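Local coordinates for manganese-binding protein (Chlamydia trachomatis, PDB 6NSI), which binds divalent iron, manganese and nickel, with a preference for iron, and delivers them to the permease of an ABC transporter for import, at residues S153-I157 and V274-T278; R162-T166 and Y217-V223; S172-R176 and W190-C194; F227-T231 and P256-N261. One frame throughout, in Å; residues are numbered along the deposited sequence.

In the fold
All four interactions lie in the region running from the end of the long helix 129-154 to helix 266-280, and they share elements. Interaction 1 is buried and almost wholly apolar, docking the end of that first helix on helix 266-280. Interaction 3 is also buried, and packs helix 172-178 on the turn leading to strand 194-195. The partner of that strand, 164-165, belongs to interaction 2, which is partly buried, aromatic and aliphatic, and carries a sodium ion bound by Ser-219 and Asp-222. Interactions 1 and 3 meet through Phe-174. Interaction 4, also partly buried and centred nearest the middle of the chain, differs most: two loops joined by four direct hydrogen bonds, one carrying an iron ligand.

Interaction 1 (S153-I157 and V274-T278); sequences SLSTI and VRTIT
Leu-154 and Ile-157 meet Val-274, Ile-277 and Thr-278 where two helices of the solute-binding protein 9 fold dock: the end of helix 129-154, the long helix that joins the two lobes in this family, and helix 266-280. The apolar contacts come first. Leu-154 points its branched end at the ridge formed by the i, i+3 and i+4 residues: CG lies 4.0 Å from Val-274 CG1, and CD2 lies 4.0 Å from Ile-277 CG2. A type I turn from Leu-154 to Ile-157 then brings Ile-157 round, so that its CD1 reaches Ile-277 CG2 at 4.1 Å. Phe-174 of helix 172-178 packs on Leu-154, Val-274 and Ile-277 as well, which makes this a three-helix junction.

No hydrogen bond passes between 153-157 and 274-278; the polar groups bond within their own segment or to residues outside the pair. Thr-156 OG1 gives its proton to Ser-153 O at 2.7 Å, in the carbonyl plane, and also pairs with Thr-284 N near the C-terminus. Thr-278 turns its OG1 back to Val-274 O (2.7 Å), from 36° above the carbonyl plane; the backbone N of Thr-278 reaches the same oxygen from the opposite face. With its methyl anti to the backbone N, Thr-278 CG2 lies 3.4 Å from Ser-153 O. On its other branch the packing is tight: Leu-154 CD2 sits 3.1 Å from Thr-278 OG1.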
loop_
_atom_site.group_PDB
_atom_site.type_symbol
_atom_site.label_atom_id
_atom_site.label_comp_id
_atom_site.label_asym_id
_atom_site.label_seq_id
_atom_site.Cartn_x
_atom_site.Cartn_y
_atom_site.Cartn_z
ATOM N N SER A 153 16.541 -6.300 -5.722
ATOM C CA SER A 153 16.397 -7.421 -4.794
ATOM C C SER A 153 15.327 -8.394 -5.271
ATOM O O SER A 153 15.544 -9.613 -5.313
ATOM C CB SER A 153 16.056 -6.915 -3.391
ATOM O OG SER A 153 17.075 -6.072 -2.880
ATOM N N LEU A 154 14.165 -7.870 -5.641
ATOM C CA LEU A 154 13.079 -8.742 -6.056
ATOM C C LEU A 154 13.394 -9.440 -7.367
ATOM O O LEU A 154 12.847 -10.514 -7.631
ATOM C CB LEU A 154 11.783 -7.935 -6.128
ATOM C CG LEU A 154 11.314 -7.473 -4.727
ATOM C CD1 LEU A 154 10.279 -6.335 -4.772
ATOM C CD2 LEU A 154 10.766 -8.640 -3.940
ATOM N N SER A 155 14.313 -8.885 -8.161
ATOM C CA SER A 155 14.725 -9.531 -9.402
ATOM C C SER A 155 15.536 -10.795 -9.174
ATOM O O SER A 155 15.712 -11.571 -10.118
ATOM C CB SER A 155 15.537 -8.560 -10.249
ATOM O OG SER A 155 14.644 -7.750 -10.981
ATOM N N THR A 156 16.034 -11.019 -7.957
ATOM C CA THR A 156 16.802 -12.226 -7.662
ATOM C C THR A 156 15.906 -13.425 -7.342
ATOM O O THR A 156 16.396 -14.560 -7.285
ATOM C CB THR A 156 17.772 -11.962 -6.492
ATOM O OG1 THR A 156 17.035 -11.813 -5.273
ATOM C CG2 THR A 156 18.610 -10.680 -6.727
ATOM N N ILE A 157 14.619 -13.200 -7.111
ATOM C CA ILE A 157 13.665 -14.293 -6.946
ATOM C C ILE A 157 13.654 -15.119 -8.224
ATOM O O ILE A 157 13.347 -14.570 -9.291
ATOM C CB ILE A 157 12.255 -13.757 -6.647
ATOM C CG1 ILE A 157 12.255 -12.988 -5.332
ATOM C CG2 ILE A 157 11.210 -14.919 -6.680
ATOM C CD1 ILE A 157 10.929 -12.278 -5.063
ATOM N N VAL A 274 9.839 -6.046 1.325
ATOM C CA VAL A 274 10.685 -6.498 0.223
ATOM C C VAL A 274 11.646 -7.580 0.698
ATOM O O VAL A 274 11.843 -8.591 0.016
ATOM C CB VAL A 274 11.425 -5.299 -0.405
ATOM C CG1 VAL A 274 12.525 -5.782 -1.361
ATOM C CG2 VAL A 274 10.428 -4.398 -1.141
ATOM N N ARG A 275 12.259 -7.385 1.871
ATOM C CA ARG A 275 13.149 -8.398 2.434
ATOM C C ARG A 275 12.411 -9.715 2.641
ATOM O O ARG A 275 12.889 -10.777 2.235
ATOM C CB ARG A 275 13.729 -7.910 3.764
ATOM C CG ARG A 275 14.862 -6.906 3.626
ATOM C CD ARG A 275 15.362 -6.387 4.995
ATOM N NE ARG A 275 15.684 -4.961 4.927
ATOM C CZ ARG A 275 16.881 -4.482 4.588
ATOM N NH1 ARG A 275 17.877 -5.323 4.303
ATOM N NH2 ARG A 275 17.092 -3.164 4.536
ATOM N N THR A 276 11.240 -9.651 3.285
ATOM C CA THR A 276 10.440 -10.843 3.541
ATOM C C THR A 276 10.083 -11.568 2.242
ATOM O O THR A 276 10.318 -12.773 2.106
ATOM C CB THR A 276 9.187 -10.446 4.328
ATOM O OG1 THR A 276 9.603 -9.838 5.560
ATOM C CG2 THR A 276 8.290 -11.682 4.645
ATOM N N ILE A 277 9.550 -10.844 1.259
ATOM C CA ILE A 277 9.139 -11.512 0.024
ATOM C C ILE A 277 10.353 -12.070 -0.718
ATOM O O ILE A 277 10.330 -13.210 -1.200
ATOM C CB ILE A 277 8.313 -10.537 -0.835
ATOM C CG1 ILE A 277 6.981 -10.260 -0.118
ATOM C CG2 ILE A 277 8.106 -11.076 -2.291
ATOM C CD1 ILE A 277 6.094 -9.301 -0.835
ATOM N N THR A 278 11.440 -11.297 -0.801
ATOM C CA THR A 278 12.632 -11.766 -1.515
ATOM C C THR A 278 13.195 -13.032 -0.875
ATOM O O THR A 278 13.468 -14.024 -1.566
ATOM C CB THR A 278 13.702 -10.664 -1.558
ATOM O OG1 THR A 278 13.160 -9.489 -2.170
ATOM C CG2 THR A 278 14.927 -11.105 -2.377
#

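Interaction 2 (R162-T166 and Y217-V223); sequences RYLVT and YISANDV. With NA (sodium ion), chain C.
Val-165 and Tyr-163, alternate residues on one side of strand 164-165 and its approach, are the bumps that fit the end of helix 208-221. Val-165 offers a single methyl, CG2, which drops into a hollow walled by the Tyr-217 ring, Ile-218 and Val-223; it is 3.7 Å from Tyr-217 CE1 and 3.9 Å from Val-223 CG1. Tyr-163 brings a flat surface instead. Its ring is stacked on the side chain of Asn-221, the ring and amide planes only 10° apart, and Asn-221 CB stands 4.0 Å from the ring centroid, nearly on the normal, in a CH-pi contact. Tyr-217 OH meets the edge of the Tyr-163 ring, in its plane, 3.3 Å from Tyr-163 CD1, while Tyr-163 CB packs on Val-223 CG2 at 3.8 Å.

The helix is left by a positive phi at Asp-222, and one of its last carbonyls, Ser-219 O, binds a sodium ion together with Asp-222 OD1, both at 2.3 Å, and a water.

Polar and charged partners lie elsewhere: Tyr-217 OH bonds to Ser-192 O, and Tyr-163 makes a cation-pi contact with Arg-193. No hydrogen bond crosses between 162-166 and 217-223, which implies that strand and helix are joined here by shape and apolar contact.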
loop_
_atom_site.group_PDB
_atom_site.type_symbol
_atom_site.label_atom_id
_atom_site.label_comp_id
_atom_site.label_asym_id
_atom_site.label_seq_id
_atom_site.Cartn_x
_atom_site.Cartn_y
_atom_site.Cartn_z
ATOM N N ARG A 162 8.008 -16.648 -8.699
ATOM C CA ARG A 162 7.439 -15.293 -8.680
ATOM C C ARG A 162 5.913 -15.373 -8.694
ATOM O O ARG A 162 5.235 -15.022 -9.662
ATOM C CB ARG A 162 7.969 -14.480 -9.853
ATOM C CG ARG A 162 9.397 -13.992 -9.632
ATOM C CD ARG A 162 10.002 -13.410 -10.934
ATOM N NE ARG A 162 11.470 -13.388 -10.856
ATOM C CZ ARG A 162 12.267 -12.867 -11.787
ATOM N NH1 ARG A 162 11.746 -12.332 -12.886
ATOM N NH2 ARG A 162 13.588 -12.883 -11.624
ATOM N N TYR A 163 5.376 -15.864 -7.583
ATOM C CA TYR A 163 3.941 -16.100 -7.428
ATOM C C TYR A 163 3.651 -15.768 -5.976
ATOM O O TYR A 163 4.153 -16.459 -5.075
ATOM C CB TYR A 163 3.565 -17.551 -7.771
ATOM C CG TYR A 163 3.787 -17.865 -9.234
ATOM C CD1 TYR A 163 2.826 -17.541 -10.181
ATOM C CD2 TYR A 163 4.979 -18.442 -9.670
ATOM C CE1 TYR A 163 3.030 -17.795 -11.536
ATOM C CE2 TYR A 163 5.201 -18.706 -11.021
ATOM C CZ TYR A 163 4.222 -18.380 -11.943
ATOM O OH TYR A 163 4.427 -18.632 -13.271
ATOM N N LEU A 164 2.903 -14.684 -5.759
ATOM C CA LEU A 164 2.759 -14.049 -4.451
ATOM C C LEU A 164 1.361 -14.312 -3.892
ATOM O O LEU A 164 0.374 -13.719 -4.352
ATOM C CB LEU A 164 3.034 -12.547 -4.554
ATOM C CG LEU A 164 2.870 -11.746 -3.257
ATOM C CD1 LEU A 164 3.796 -12.274 -2.153
ATOM C CD2 LEU A 164 3.121 -10.281 -3.555
ATOM N N VAL A 165 1.282 -15.179 -2.885
ATOM C CA VAL A 165 0.011 -15.545 -2.264
ATOM C C VAL A 165 -0.091 -14.803 -0.936
ATOM O O VAL A 165 0.709 -15.039 -0.025
ATOM C CB VAL A 165 -0.104 -17.067 -2.058
ATOM C CG1 VAL A 165 -1.455 -17.414 -1.406
ATOM C CG2 VAL A 165 0.064 -17.820 -3.390
ATOM N N THR A 166 -1.067 -13.910 -0.812
ATOM C CA THR A 166 -1.221 -13.100 0.389
ATOM C C THR A 166 -2.636 -13.211 0.949
ATOM O O THR A 166 -3.499 -13.892 0.393
ATOM C CB THR A 166 -0.913 -11.627 0.115
ATOM O OG1 THR A 166 -1.927 -11.103 -0.761
ATOM C CG2 THR A 166 0.474 -11.489 -0.522
ATOM N N TYR A 217 -4.393 -22.728 -7.258
ATOM C CA TYR A 217 -3.295 -21.867 -7.698
ATOM C C TYR A 217 -1.976 -22.298 -7.075
ATOM O O TYR A 217 -0.948 -22.345 -7.761
ATOM C CB TYR A 217 -3.611 -20.418 -7.338
ATOM C CG TYR A 217 -2.563 -19.366 -7.665
ATOM C CD1 TYR A 217 -1.491 -19.133 -6.804
ATOM C CD2 TYR A 217 -2.698 -18.543 -8.780
ATOM C CE1 TYR A 217 -0.550 -18.116 -7.065
ATOM C CE2 TYR A 217 -1.754 -17.526 -9.058
ATOM C CZ TYR A 217 -0.689 -17.326 -8.193
ATOM O OH TYR A 217 0.251 -16.315 -8.427
ATOM N N ILE A 218 -1.981 -22.595 -5.772
ATOM C CA ILE A 218 -0.752 -23.018 -5.095
ATOM C C ILE A 218 -0.205 -24.291 -5.738
ATOM O O ILE A 218 0.995 -24.408 -6.008
ATOM C CB ILE A 218 -1.020 -23.206 -3.588
ATOM C CG1 ILE A 218 -1.002 -21.868 -2.859
ATOM C CG2 ILE A 218 -0.031 -24.190 -2.954
ATOM C CD1 ILE A 218 -1.587 -21.983 -1.459
ATOM N N SER A 219 -1.079 -25.247 -6.029
ATOM C CA SER A 219 -0.602 -26.495 -6.606
ATOM C C SER A 219 -0.250 -26.338 -8.087
ATOM O O SER A 219 0.701 -26.971 -8.561
ATOM C CB SER A 219 -1.640 -27.602 -6.379
ATOM O OG SER A 219 -2.600 -27.613 -7.408
ATOM N N ALA A 220 -0.956 -25.475 -8.819
ATOM C CA ALA A 220 -0.623 -25.268 -10.225
ATOM C C ALA A 220 0.735 -24.600 -10.372
ATOM O O ALA A 220 1.513 -24.963 -11.257
ATOM C CB ALA A 220 -1.701 -24.431 -10.920
ATOM N N ASN A 221 1.041 -23.629 -9.510
ATOM C CA ASN A 221 2.289 -22.879 -9.591
ATOM C C ASN A 221 3.357 -23.384 -8.633
ATOM O O ASN A 221 4.426 -22.775 -8.547
ATOM C CB ASN A 221 2.017 -21.397 -9.347
ATOM C CG ASN A 221 1.119 -20.807 -10.406
ATOM O OD1 ASN A 221 0.101 -20.177 -10.107
ATOM N ND2 ASN A 221 1.465 -21.047 -11.651
ATOM N N ASP A 222 3.096 -24.481 -7.922
ATOM C CA ASP A 222 4.067 -25.047 -6.983
ATOM C C ASP A 222 4.563 -23.996 -6.001
ATOM O O ASP A 222 5.760 -23.884 -5.733
ATOM C CB ASP A 222 5.242 -25.680 -7.727
ATOM C CG ASP A 222 4.801 -26.757 -8.667
ATOM O OD1 ASP A 222 4.095 -27.663 -8.187
ATOM O OD2 ASP A 222 5.155 -26.706 -9.871
ATOM N N VAL A 223 3.629 -23.203 -5.470
ATOM C CA VAL A 223 3.970 -22.217 -4.460
ATOM C C VAL A 223 4.321 -22.944 -3.164
ATOM O O VAL A 223 3.578 -23.824 -2.715
ATOM C CB VAL A 223 2.786 -21.249 -4.262
ATOM C CG1 VAL A 223 3.056 -20.304 -3.134
ATOM C CG2 VAL A 223 2.475 -20.474 -5.538
HETATM NA NA NA C . 2.104 -28.795 -8.676
HETATM O O HOH W 1 2.519 -27.771 -10.935
#

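Interaction 3 (S172-R176 and W190-C194); sequences SYFTR and WRSRC
Arg-176 lies across one face of the Trp-190 indole and touches the ring with its aliphatic part. CB comes first, 3.8 Å from both CD2 and CE3 of Trp-190, beside the CD2-CE3 bond of the six-membered ring. CG stands above the five-membered ring, 3.5 Å from its centroid and 5° off the normal, a well-centred CH-pi contact. CD continues along the indole, 3.7 Å from Trp-190 NE1. There the chain bends, chi3 60°, and the guanidinium leaves at 67° to the ring plane; its NH1 bonds to Asp-91 O. Arg-191 CG covers the opposite face, so the indole is sandwiched between two aliphatic chains.

Thr-175 fills the next groove, its CG2 near the indole edge and 3.6 Å from Arg-193 CB, its OG1 3.4 Å from Cys-194 CB. That hydroxyl is hydrogen-bonded to Phe-171 O. Ser-172 OG, bonded to Asn-169 OD1, also accepts from a water to which Arg-191 NE donates, linking the segments where no direct hydrogen bond does. The end of Arg-193 leads away, NE to Arg-162 O and NH1 to a salt bridge with Glu-184.

Helix 172-178 thus packs on the 3-10 turn before strand 194-195, within a beta-alpha-beta crossover whose parallel strands are 164-165 and 194-195.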
loop_
_atom_site.group_PDB
_atom_site.type_symbol
_atom_site.label_atom_id
_atom_site.label_comp_id
_atom_site.label_asym_id
_atom_site.label_seq_id
_atom_site.Cartn_x
_atom_site.Cartn_y
_atom_site.Cartn_z
ATOM N N SER A 172 -1.211 -5.999 -5.693
ATOM C CA SER A 172 -1.289 -6.056 -7.152
ATOM C C SER A 172 -0.326 -5.069 -7.812
ATOM O O SER A 172 0.330 -5.408 -8.807
ATOM C CB SER A 172 -2.725 -5.813 -7.624
ATOM O OG SER A 172 -3.508 -6.984 -7.447
ATOM N N TYR A 173 -0.235 -3.835 -7.299
ATOM C CA TYR A 173 0.712 -2.879 -7.883
ATOM C C TYR A 173 2.152 -3.344 -7.698
ATOM O O TYR A 173 2.967 -3.274 -8.627
ATOM C CB TYR A 173 0.517 -1.494 -7.265
ATOM C CG TYR A 173 -0.810 -0.878 -7.629
ATOM C CD1 TYR A 173 -1.896 -0.966 -6.761
ATOM C CD2 TYR A 173 -0.979 -0.215 -8.833
ATOM C CE1 TYR A 173 -3.115 -0.401 -7.084
ATOM C CE2 TYR A 173 -2.191 0.342 -9.175
ATOM C CZ TYR A 173 -3.258 0.256 -8.300
ATOM O OH TYR A 173 -4.471 0.817 -8.636
ATOM N N PHE A 174 2.481 -3.777 -6.479
ATOM C CA PHE A 174 3.774 -4.373 -6.170
ATOM C C PHE A 174 4.126 -5.474 -7.167
ATOM O O PHE A 174 5.239 -5.521 -7.711
ATOM C CB PHE A 174 3.693 -4.920 -4.729
ATOM C CG PHE A 174 4.957 -5.546 -4.213
ATOM C CD1 PHE A 174 5.245 -6.895 -4.462
ATOM C CD2 PHE A 174 5.829 -4.806 -3.427
ATOM C CE1 PHE A 174 6.393 -7.468 -3.973
ATOM C CE2 PHE A 174 6.987 -5.370 -2.929
ATOM C CZ PHE A 174 7.267 -6.710 -3.192
ATOM N N THR A 175 3.179 -6.385 -7.396
ATOM C CA THR A 175 3.420 -7.548 -8.242
ATOM C C THR A 175 3.641 -7.140 -9.694
ATOM O O THR A 175 4.521 -7.678 -10.377
ATOM C CB THR A 175 2.220 -8.491 -8.144
ATOM O OG1 THR A 175 2.089 -8.988 -6.791
ATOM C CG2 THR A 175 2.359 -9.640 -9.146
ATOM N N ARG A 176 2.813 -6.220 -10.188
ATOM C CA ARG A 176 2.934 -5.739 -11.562
ATOM C C ARG A 176 4.280 -5.045 -11.793
ATOM O O ARG A 176 4.919 -5.241 -12.836
ATOM C CB ARG A 176 1.760 -4.795 -11.868
ATOM C CG ARG A 176 1.566 -4.444 -13.362
ATOM C CD ARG A 176 0.455 -3.382 -13.567
ATOM N NE ARG A 176 0.753 -2.125 -12.870
ATOM C CZ ARG A 176 0.009 -1.010 -12.933
ATOM N NH1 ARG A 176 -1.110 -0.980 -13.662
ATOM N NH2 ARG A 176 0.383 0.088 -12.265
ATOM N N TRP A 190 0.706 -10.470 -16.083
ATOM C CA TRP A 190 1.281 -10.246 -14.766
ATOM C C TRP A 190 0.328 -10.691 -13.664
ATOM O O TRP A 190 0.774 -11.127 -12.599
ATOM C CB TRP A 190 1.632 -8.764 -14.596
ATOM C CG TRP A 190 0.441 -7.849 -14.499
ATOM C CD1 TRP A 190 -0.124 -7.129 -15.513
ATOM C CD2 TRP A 190 -0.337 -7.554 -13.318
ATOM N NE1 TRP A 190 -1.195 -6.399 -15.041
ATOM C CE2 TRP A 190 -1.346 -6.644 -13.699
ATOM C CE3 TRP A 190 -0.272 -7.967 -11.980
ATOM C CZ2 TRP A 190 -2.290 -6.146 -12.791
ATOM C CZ3 TRP A 190 -1.219 -7.470 -11.077
ATOM C CH2 TRP A 190 -2.211 -6.574 -11.490
ATOM N N ARG A 191 -0.983 -10.595 -13.909
ATOM C CA ARG A 191 -1.984 -10.957 -12.907
ATOM C C ARG A 191 -1.884 -12.418 -12.491
ATOM O O ARG A 191 -2.300 -12.765 -11.384
ATOM C CB ARG A 191 -3.383 -10.647 -13.441
ATOM C CG ARG A 191 -3.739 -9.176 -13.439
ATOM C CD ARG A 191 -5.239 -9.011 -13.323
ATOM N NE ARG A 191 -5.646 -7.756 -12.698
ATOM C CZ ARG A 191 -5.918 -6.640 -13.374
ATOM N NH1 ARG A 191 -5.803 -6.621 -14.701
ATOM N NH2 ARG A 191 -6.298 -5.539 -12.724
ATOM N N SER A 192 -1.316 -13.284 -13.334
ATOM C CA SER A 192 -1.075 -14.660 -12.899
ATOM C C SER A 192 -0.130 -14.736 -11.699
ATOM O O SER A 192 -0.096 -15.766 -11.005
ATOM C CB SER A 192 -0.504 -15.478 -14.061
ATOM O OG SER A 192 0.892 -15.230 -14.172
ATOM N N ARG A 193 0.619 -13.669 -11.414
ATOM C CA ARG A 193 1.677 -13.716 -10.407
ATOM C C ARG A 193 1.238 -13.380 -8.978
ATOM O O ARG A 193 2.075 -13.435 -8.066
ATOM C CB ARG A 193 2.818 -12.785 -10.832
ATOM C CG ARG A 193 3.214 -12.989 -12.303
ATOM C CD ARG A 193 4.683 -12.707 -12.520
ATOM N NE ARG A 193 5.356 -13.926 -12.141
ATOM C CZ ARG A 193 5.962 -14.739 -12.987
ATOM N NH1 ARG A 193 6.030 -14.430 -14.262
ATOM N NH2 ARG A 193 6.497 -15.860 -12.527
ATOM N N CYS A 194 -0.026 -13.045 -8.730
ATOM C CA CYS A 194 -0.460 -12.851 -7.349
ATOM C C CYS A 194 -1.890 -13.362 -7.180
ATOM O O CYS A 194 -2.692 -13.345 -8.122
ATOM C CB CYS A 194 -0.353 -11.365 -6.921
ATOM S SG CYS A 194 -1.327 -10.171 -7.928
HETATM O O HOH W 2 -4.776 -8.306 -9.643
#

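Interaction 4 (F227-T231 and P256-N261); sequences FLEDT and PLYSDN. With FE (Fe (III) ion), chain B.
Ser-259 and Glu-229 meet directly behind the iron site. The neighbour of Ser-259 in the chain, Asp-260, is a ligand of the iron(III) ion through both carboxylate oxygens, OD1 at 2.0 Å and OD2 at 2.4 Å; His-36, His-102 and His-168 complete the protein ligands. Ser-259 OG donates to Glu-229 OE1 at 2.9 Å, from 43° above the carboxylate plane. The same OE1 is hydrogen-bonded to His-168 ND1, so Glu-229 is a second-shell residue that fixes the rotation of one imidazole and, through Ser-259, is tied to the loop of another ligand. Its negative charge would probably make the imidazole of His-168 a stronger donor to the metal.

Next to Asp-260 in the chain, Asn-261 ND2 gives a straight bond, 171°, to Asp-230 OD2 at 3.1 Å. It uses the anti lone pair of that oxygen, and the oxygen lies in the amide plane. Gly-31 O accepts from ND2 too. A water joins the loops again, donating to Asp-230 O and Asn-261 OD1 and accepting from Ser-259 N.

Further out the backbones hold the register. Leu-257 N reaches Leu-228 O at 2.8 Å and Asp-230 N reaches Leu-257 O at 2.9 Å, the pattern of a single parallel bridge centred on Glu-229 and Leu-257. Phe-227 CB packs on Leu-257 CD1 at 3.5 Å, and Tyr-258 lies against the Asp-230 carboxylate.

Two loops that follow strands thus present second-shell and first-shell carboxylates together, as in the metal site between the lobes of family 9 solute-binding proteins, here three histidines and one aspartate.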
loop_
_atom_site.group_PDB
_atom_site.type_symbol
_atom_site.label_atom_id
_atom_site.label_comp_id
_atom_site.label_asym_id
_atom_site.label_seq_id
_atom_site.Cartn_x
_atom_site.Cartn_y
_atom_site.Cartn_z
ATOM N N PHE A 227 1.860 -15.734 2.526
ATOM C CA PHE A 227 2.210 -14.605 3.383
ATOM C C PHE A 227 1.001 -14.108 4.175
ATOM O O PHE A 227 0.069 -13.538 3.600
ATOM C CB PHE A 227 2.796 -13.464 2.552
ATOM C CG PHE A 227 4.089 -13.817 1.861
ATOM C CD1 PHE A 227 4.079 -14.468 0.622
ATOM C CD2 PHE A 227 5.314 -13.499 2.445
ATOM C CE1 PHE A 227 5.277 -14.779 -0.034
ATOM C CE2 PHE A 227 6.537 -13.818 1.786
ATOM C CZ PHE A 227 6.507 -14.455 0.561
ATOM N N LEU A 228 1.067 -14.254 5.493
ATOM C CA LEU A 228 0.139 -13.594 6.406
ATOM C C LEU A 228 0.378 -12.096 6.408
ATOM O O LEU A 228 1.485 -11.632 6.142
ATOM C CB LEU A 228 0.334 -14.118 7.830
ATOM C CG LEU A 228 0.147 -15.628 7.969
ATOM C CD1 LEU A 228 0.723 -16.102 9.300
ATOM C CD2 LEU A 228 -1.323 -15.931 7.899
ATOM N N GLU A 229 -0.674 -11.335 6.745
ATOM C CA GLU A 229 -0.587 -9.888 6.888
ATOM C C GLU A 229 -0.951 -9.485 8.306
ATOM O O GLU A 229 -1.885 -10.031 8.905
ATOM C CB GLU A 229 -1.506 -9.137 5.908
ATOM C CG GLU A 229 -1.249 -9.471 4.445
ATOM C CD GLU A 229 -2.453 -9.181 3.562
ATOM O OE1 GLU A 229 -3.266 -8.297 3.934
ATOM O OE2 GLU A 229 -2.579 -9.829 2.496
ATOM N N ASP A 230 -0.238 -8.478 8.783
ATOM C CA ASP A 230 -0.475 -7.900 10.121
ATOM C C ASP A 230 -1.902 -7.379 10.110
ATOM O O ASP A 230 -2.321 -6.871 9.094
ATOM C CB ASP A 230 0.444 -6.713 10.369
ATOM C CG ASP A 230 0.439 -6.233 11.805
ATOM O OD1 ASP A 230 0.892 -6.964 12.641
ATOM O OD2 ASP A 230 -0.033 -5.155 12.044
ATOM N N THR A 231 -2.663 -7.680 11.157
ATOM C CA THR A 231 -4.061 -7.238 11.433
ATOM C C THR A 231 -5.137 -7.899 10.558
ATOM O O THR A 231 -6.283 -7.685 10.865
ATOM C CB THR A 231 -4.308 -5.728 11.312
ATOM O OG1 THR A 231 -4.451 -5.450 9.926
ATOM C CG2 THR A 231 -3.232 -4.851 11.906
ATOM N N PRO A 256 5.195 -11.453 9.119
ATOM C CA PRO A 256 3.998 -10.988 8.410
ATOM C C PRO A 256 4.338 -9.829 7.490
ATOM O O PRO A 256 5.312 -9.099 7.702
ATOM C CB PRO A 256 3.054 -10.553 9.543
ATOM C CG PRO A 256 3.962 -10.164 10.669
ATOM C CD PRO A 256 5.219 -11.019 10.533
ATOM N N LEU A 257 3.537 -9.682 6.437
ATOM C CA LEU A 257 3.641 -8.508 5.593
ATOM C C LEU A 257 2.733 -7.418 6.144
ATOM O O LEU A 257 1.784 -7.683 6.878
ATOM C CB LEU A 257 3.259 -8.845 4.152
ATOM C CG LEU A 257 4.083 -9.904 3.412
ATOM C CD1 LEU A 257 3.475 -10.097 2.008
ATOM C CD2 LEU A 257 5.534 -9.451 3.284
ATOM N N TYR A 258 3.038 -6.178 5.799
ATOM C CA TYR A 258 2.189 -5.060 6.197
ATOM C C TYR A 258 1.503 -4.534 4.948
ATOM O O TYR A 258 2.139 -3.900 4.103
ATOM C CB TYR A 258 3.003 -3.992 6.919
ATOM C CG TYR A 258 3.460 -4.510 8.260
ATOM C CD1 TYR A 258 4.533 -5.401 8.355
ATOM C CD2 TYR A 258 2.802 -4.151 9.427
ATOM C CE1 TYR A 258 4.945 -5.903 9.586
ATOM C CE2 TYR A 258 3.209 -4.651 10.652
ATOM C CZ TYR A 258 4.278 -5.523 10.726
ATOM O OH TYR A 258 4.679 -6.016 11.956
ATOM N N SER A 259 0.209 -4.824 4.831
ATOM C CA SER A 259 -0.563 -4.484 3.643
ATOM C C SER A 259 -1.214 -3.105 3.762
ATOM O O SER A 259 -1.002 -2.230 2.919
ATOM C CB SER A 259 -1.642 -5.549 3.428
ATOM O OG SER A 259 -2.482 -5.596 4.575
ATOM N N ASP A 260 -2.030 -2.909 4.795
ATOM C CA ASP A 260 -2.862 -1.724 4.916
ATOM C C ASP A 260 -2.356 -0.772 5.990
ATOM O O ASP A 260 -3.018 0.232 6.293
ATOM C CB ASP A 260 -4.306 -2.129 5.208
ATOM C CG ASP A 260 -5.011 -2.740 3.999
ATOM O OD1 ASP A 260 -4.596 -2.497 2.833
ATOM O OD2 ASP A 260 -6.005 -3.464 4.225
ATOM N N ASN A 261 -1.207 -1.068 6.589
ATOM C CA ASN A 261 -0.729 -0.262 7.697
ATOM C C ASN A 261 0.794 -0.281 7.689
ATOM O O ASN A 261 1.426 -0.834 6.788
ATOM C CB ASN A 261 -1.307 -0.748 9.035
ATOM C CG ASN A 261 -0.803 -2.143 9.440
ATOM O OD1 ASN A 261 -0.359 -2.931 8.604
ATOM N ND2 ASN A 261 -0.903 -2.456 10.728
HETATM FE FE FE B . -6.167 -3.306 1.798
HETATM O O HOH W 3 -1.159 -5.013 7.303
#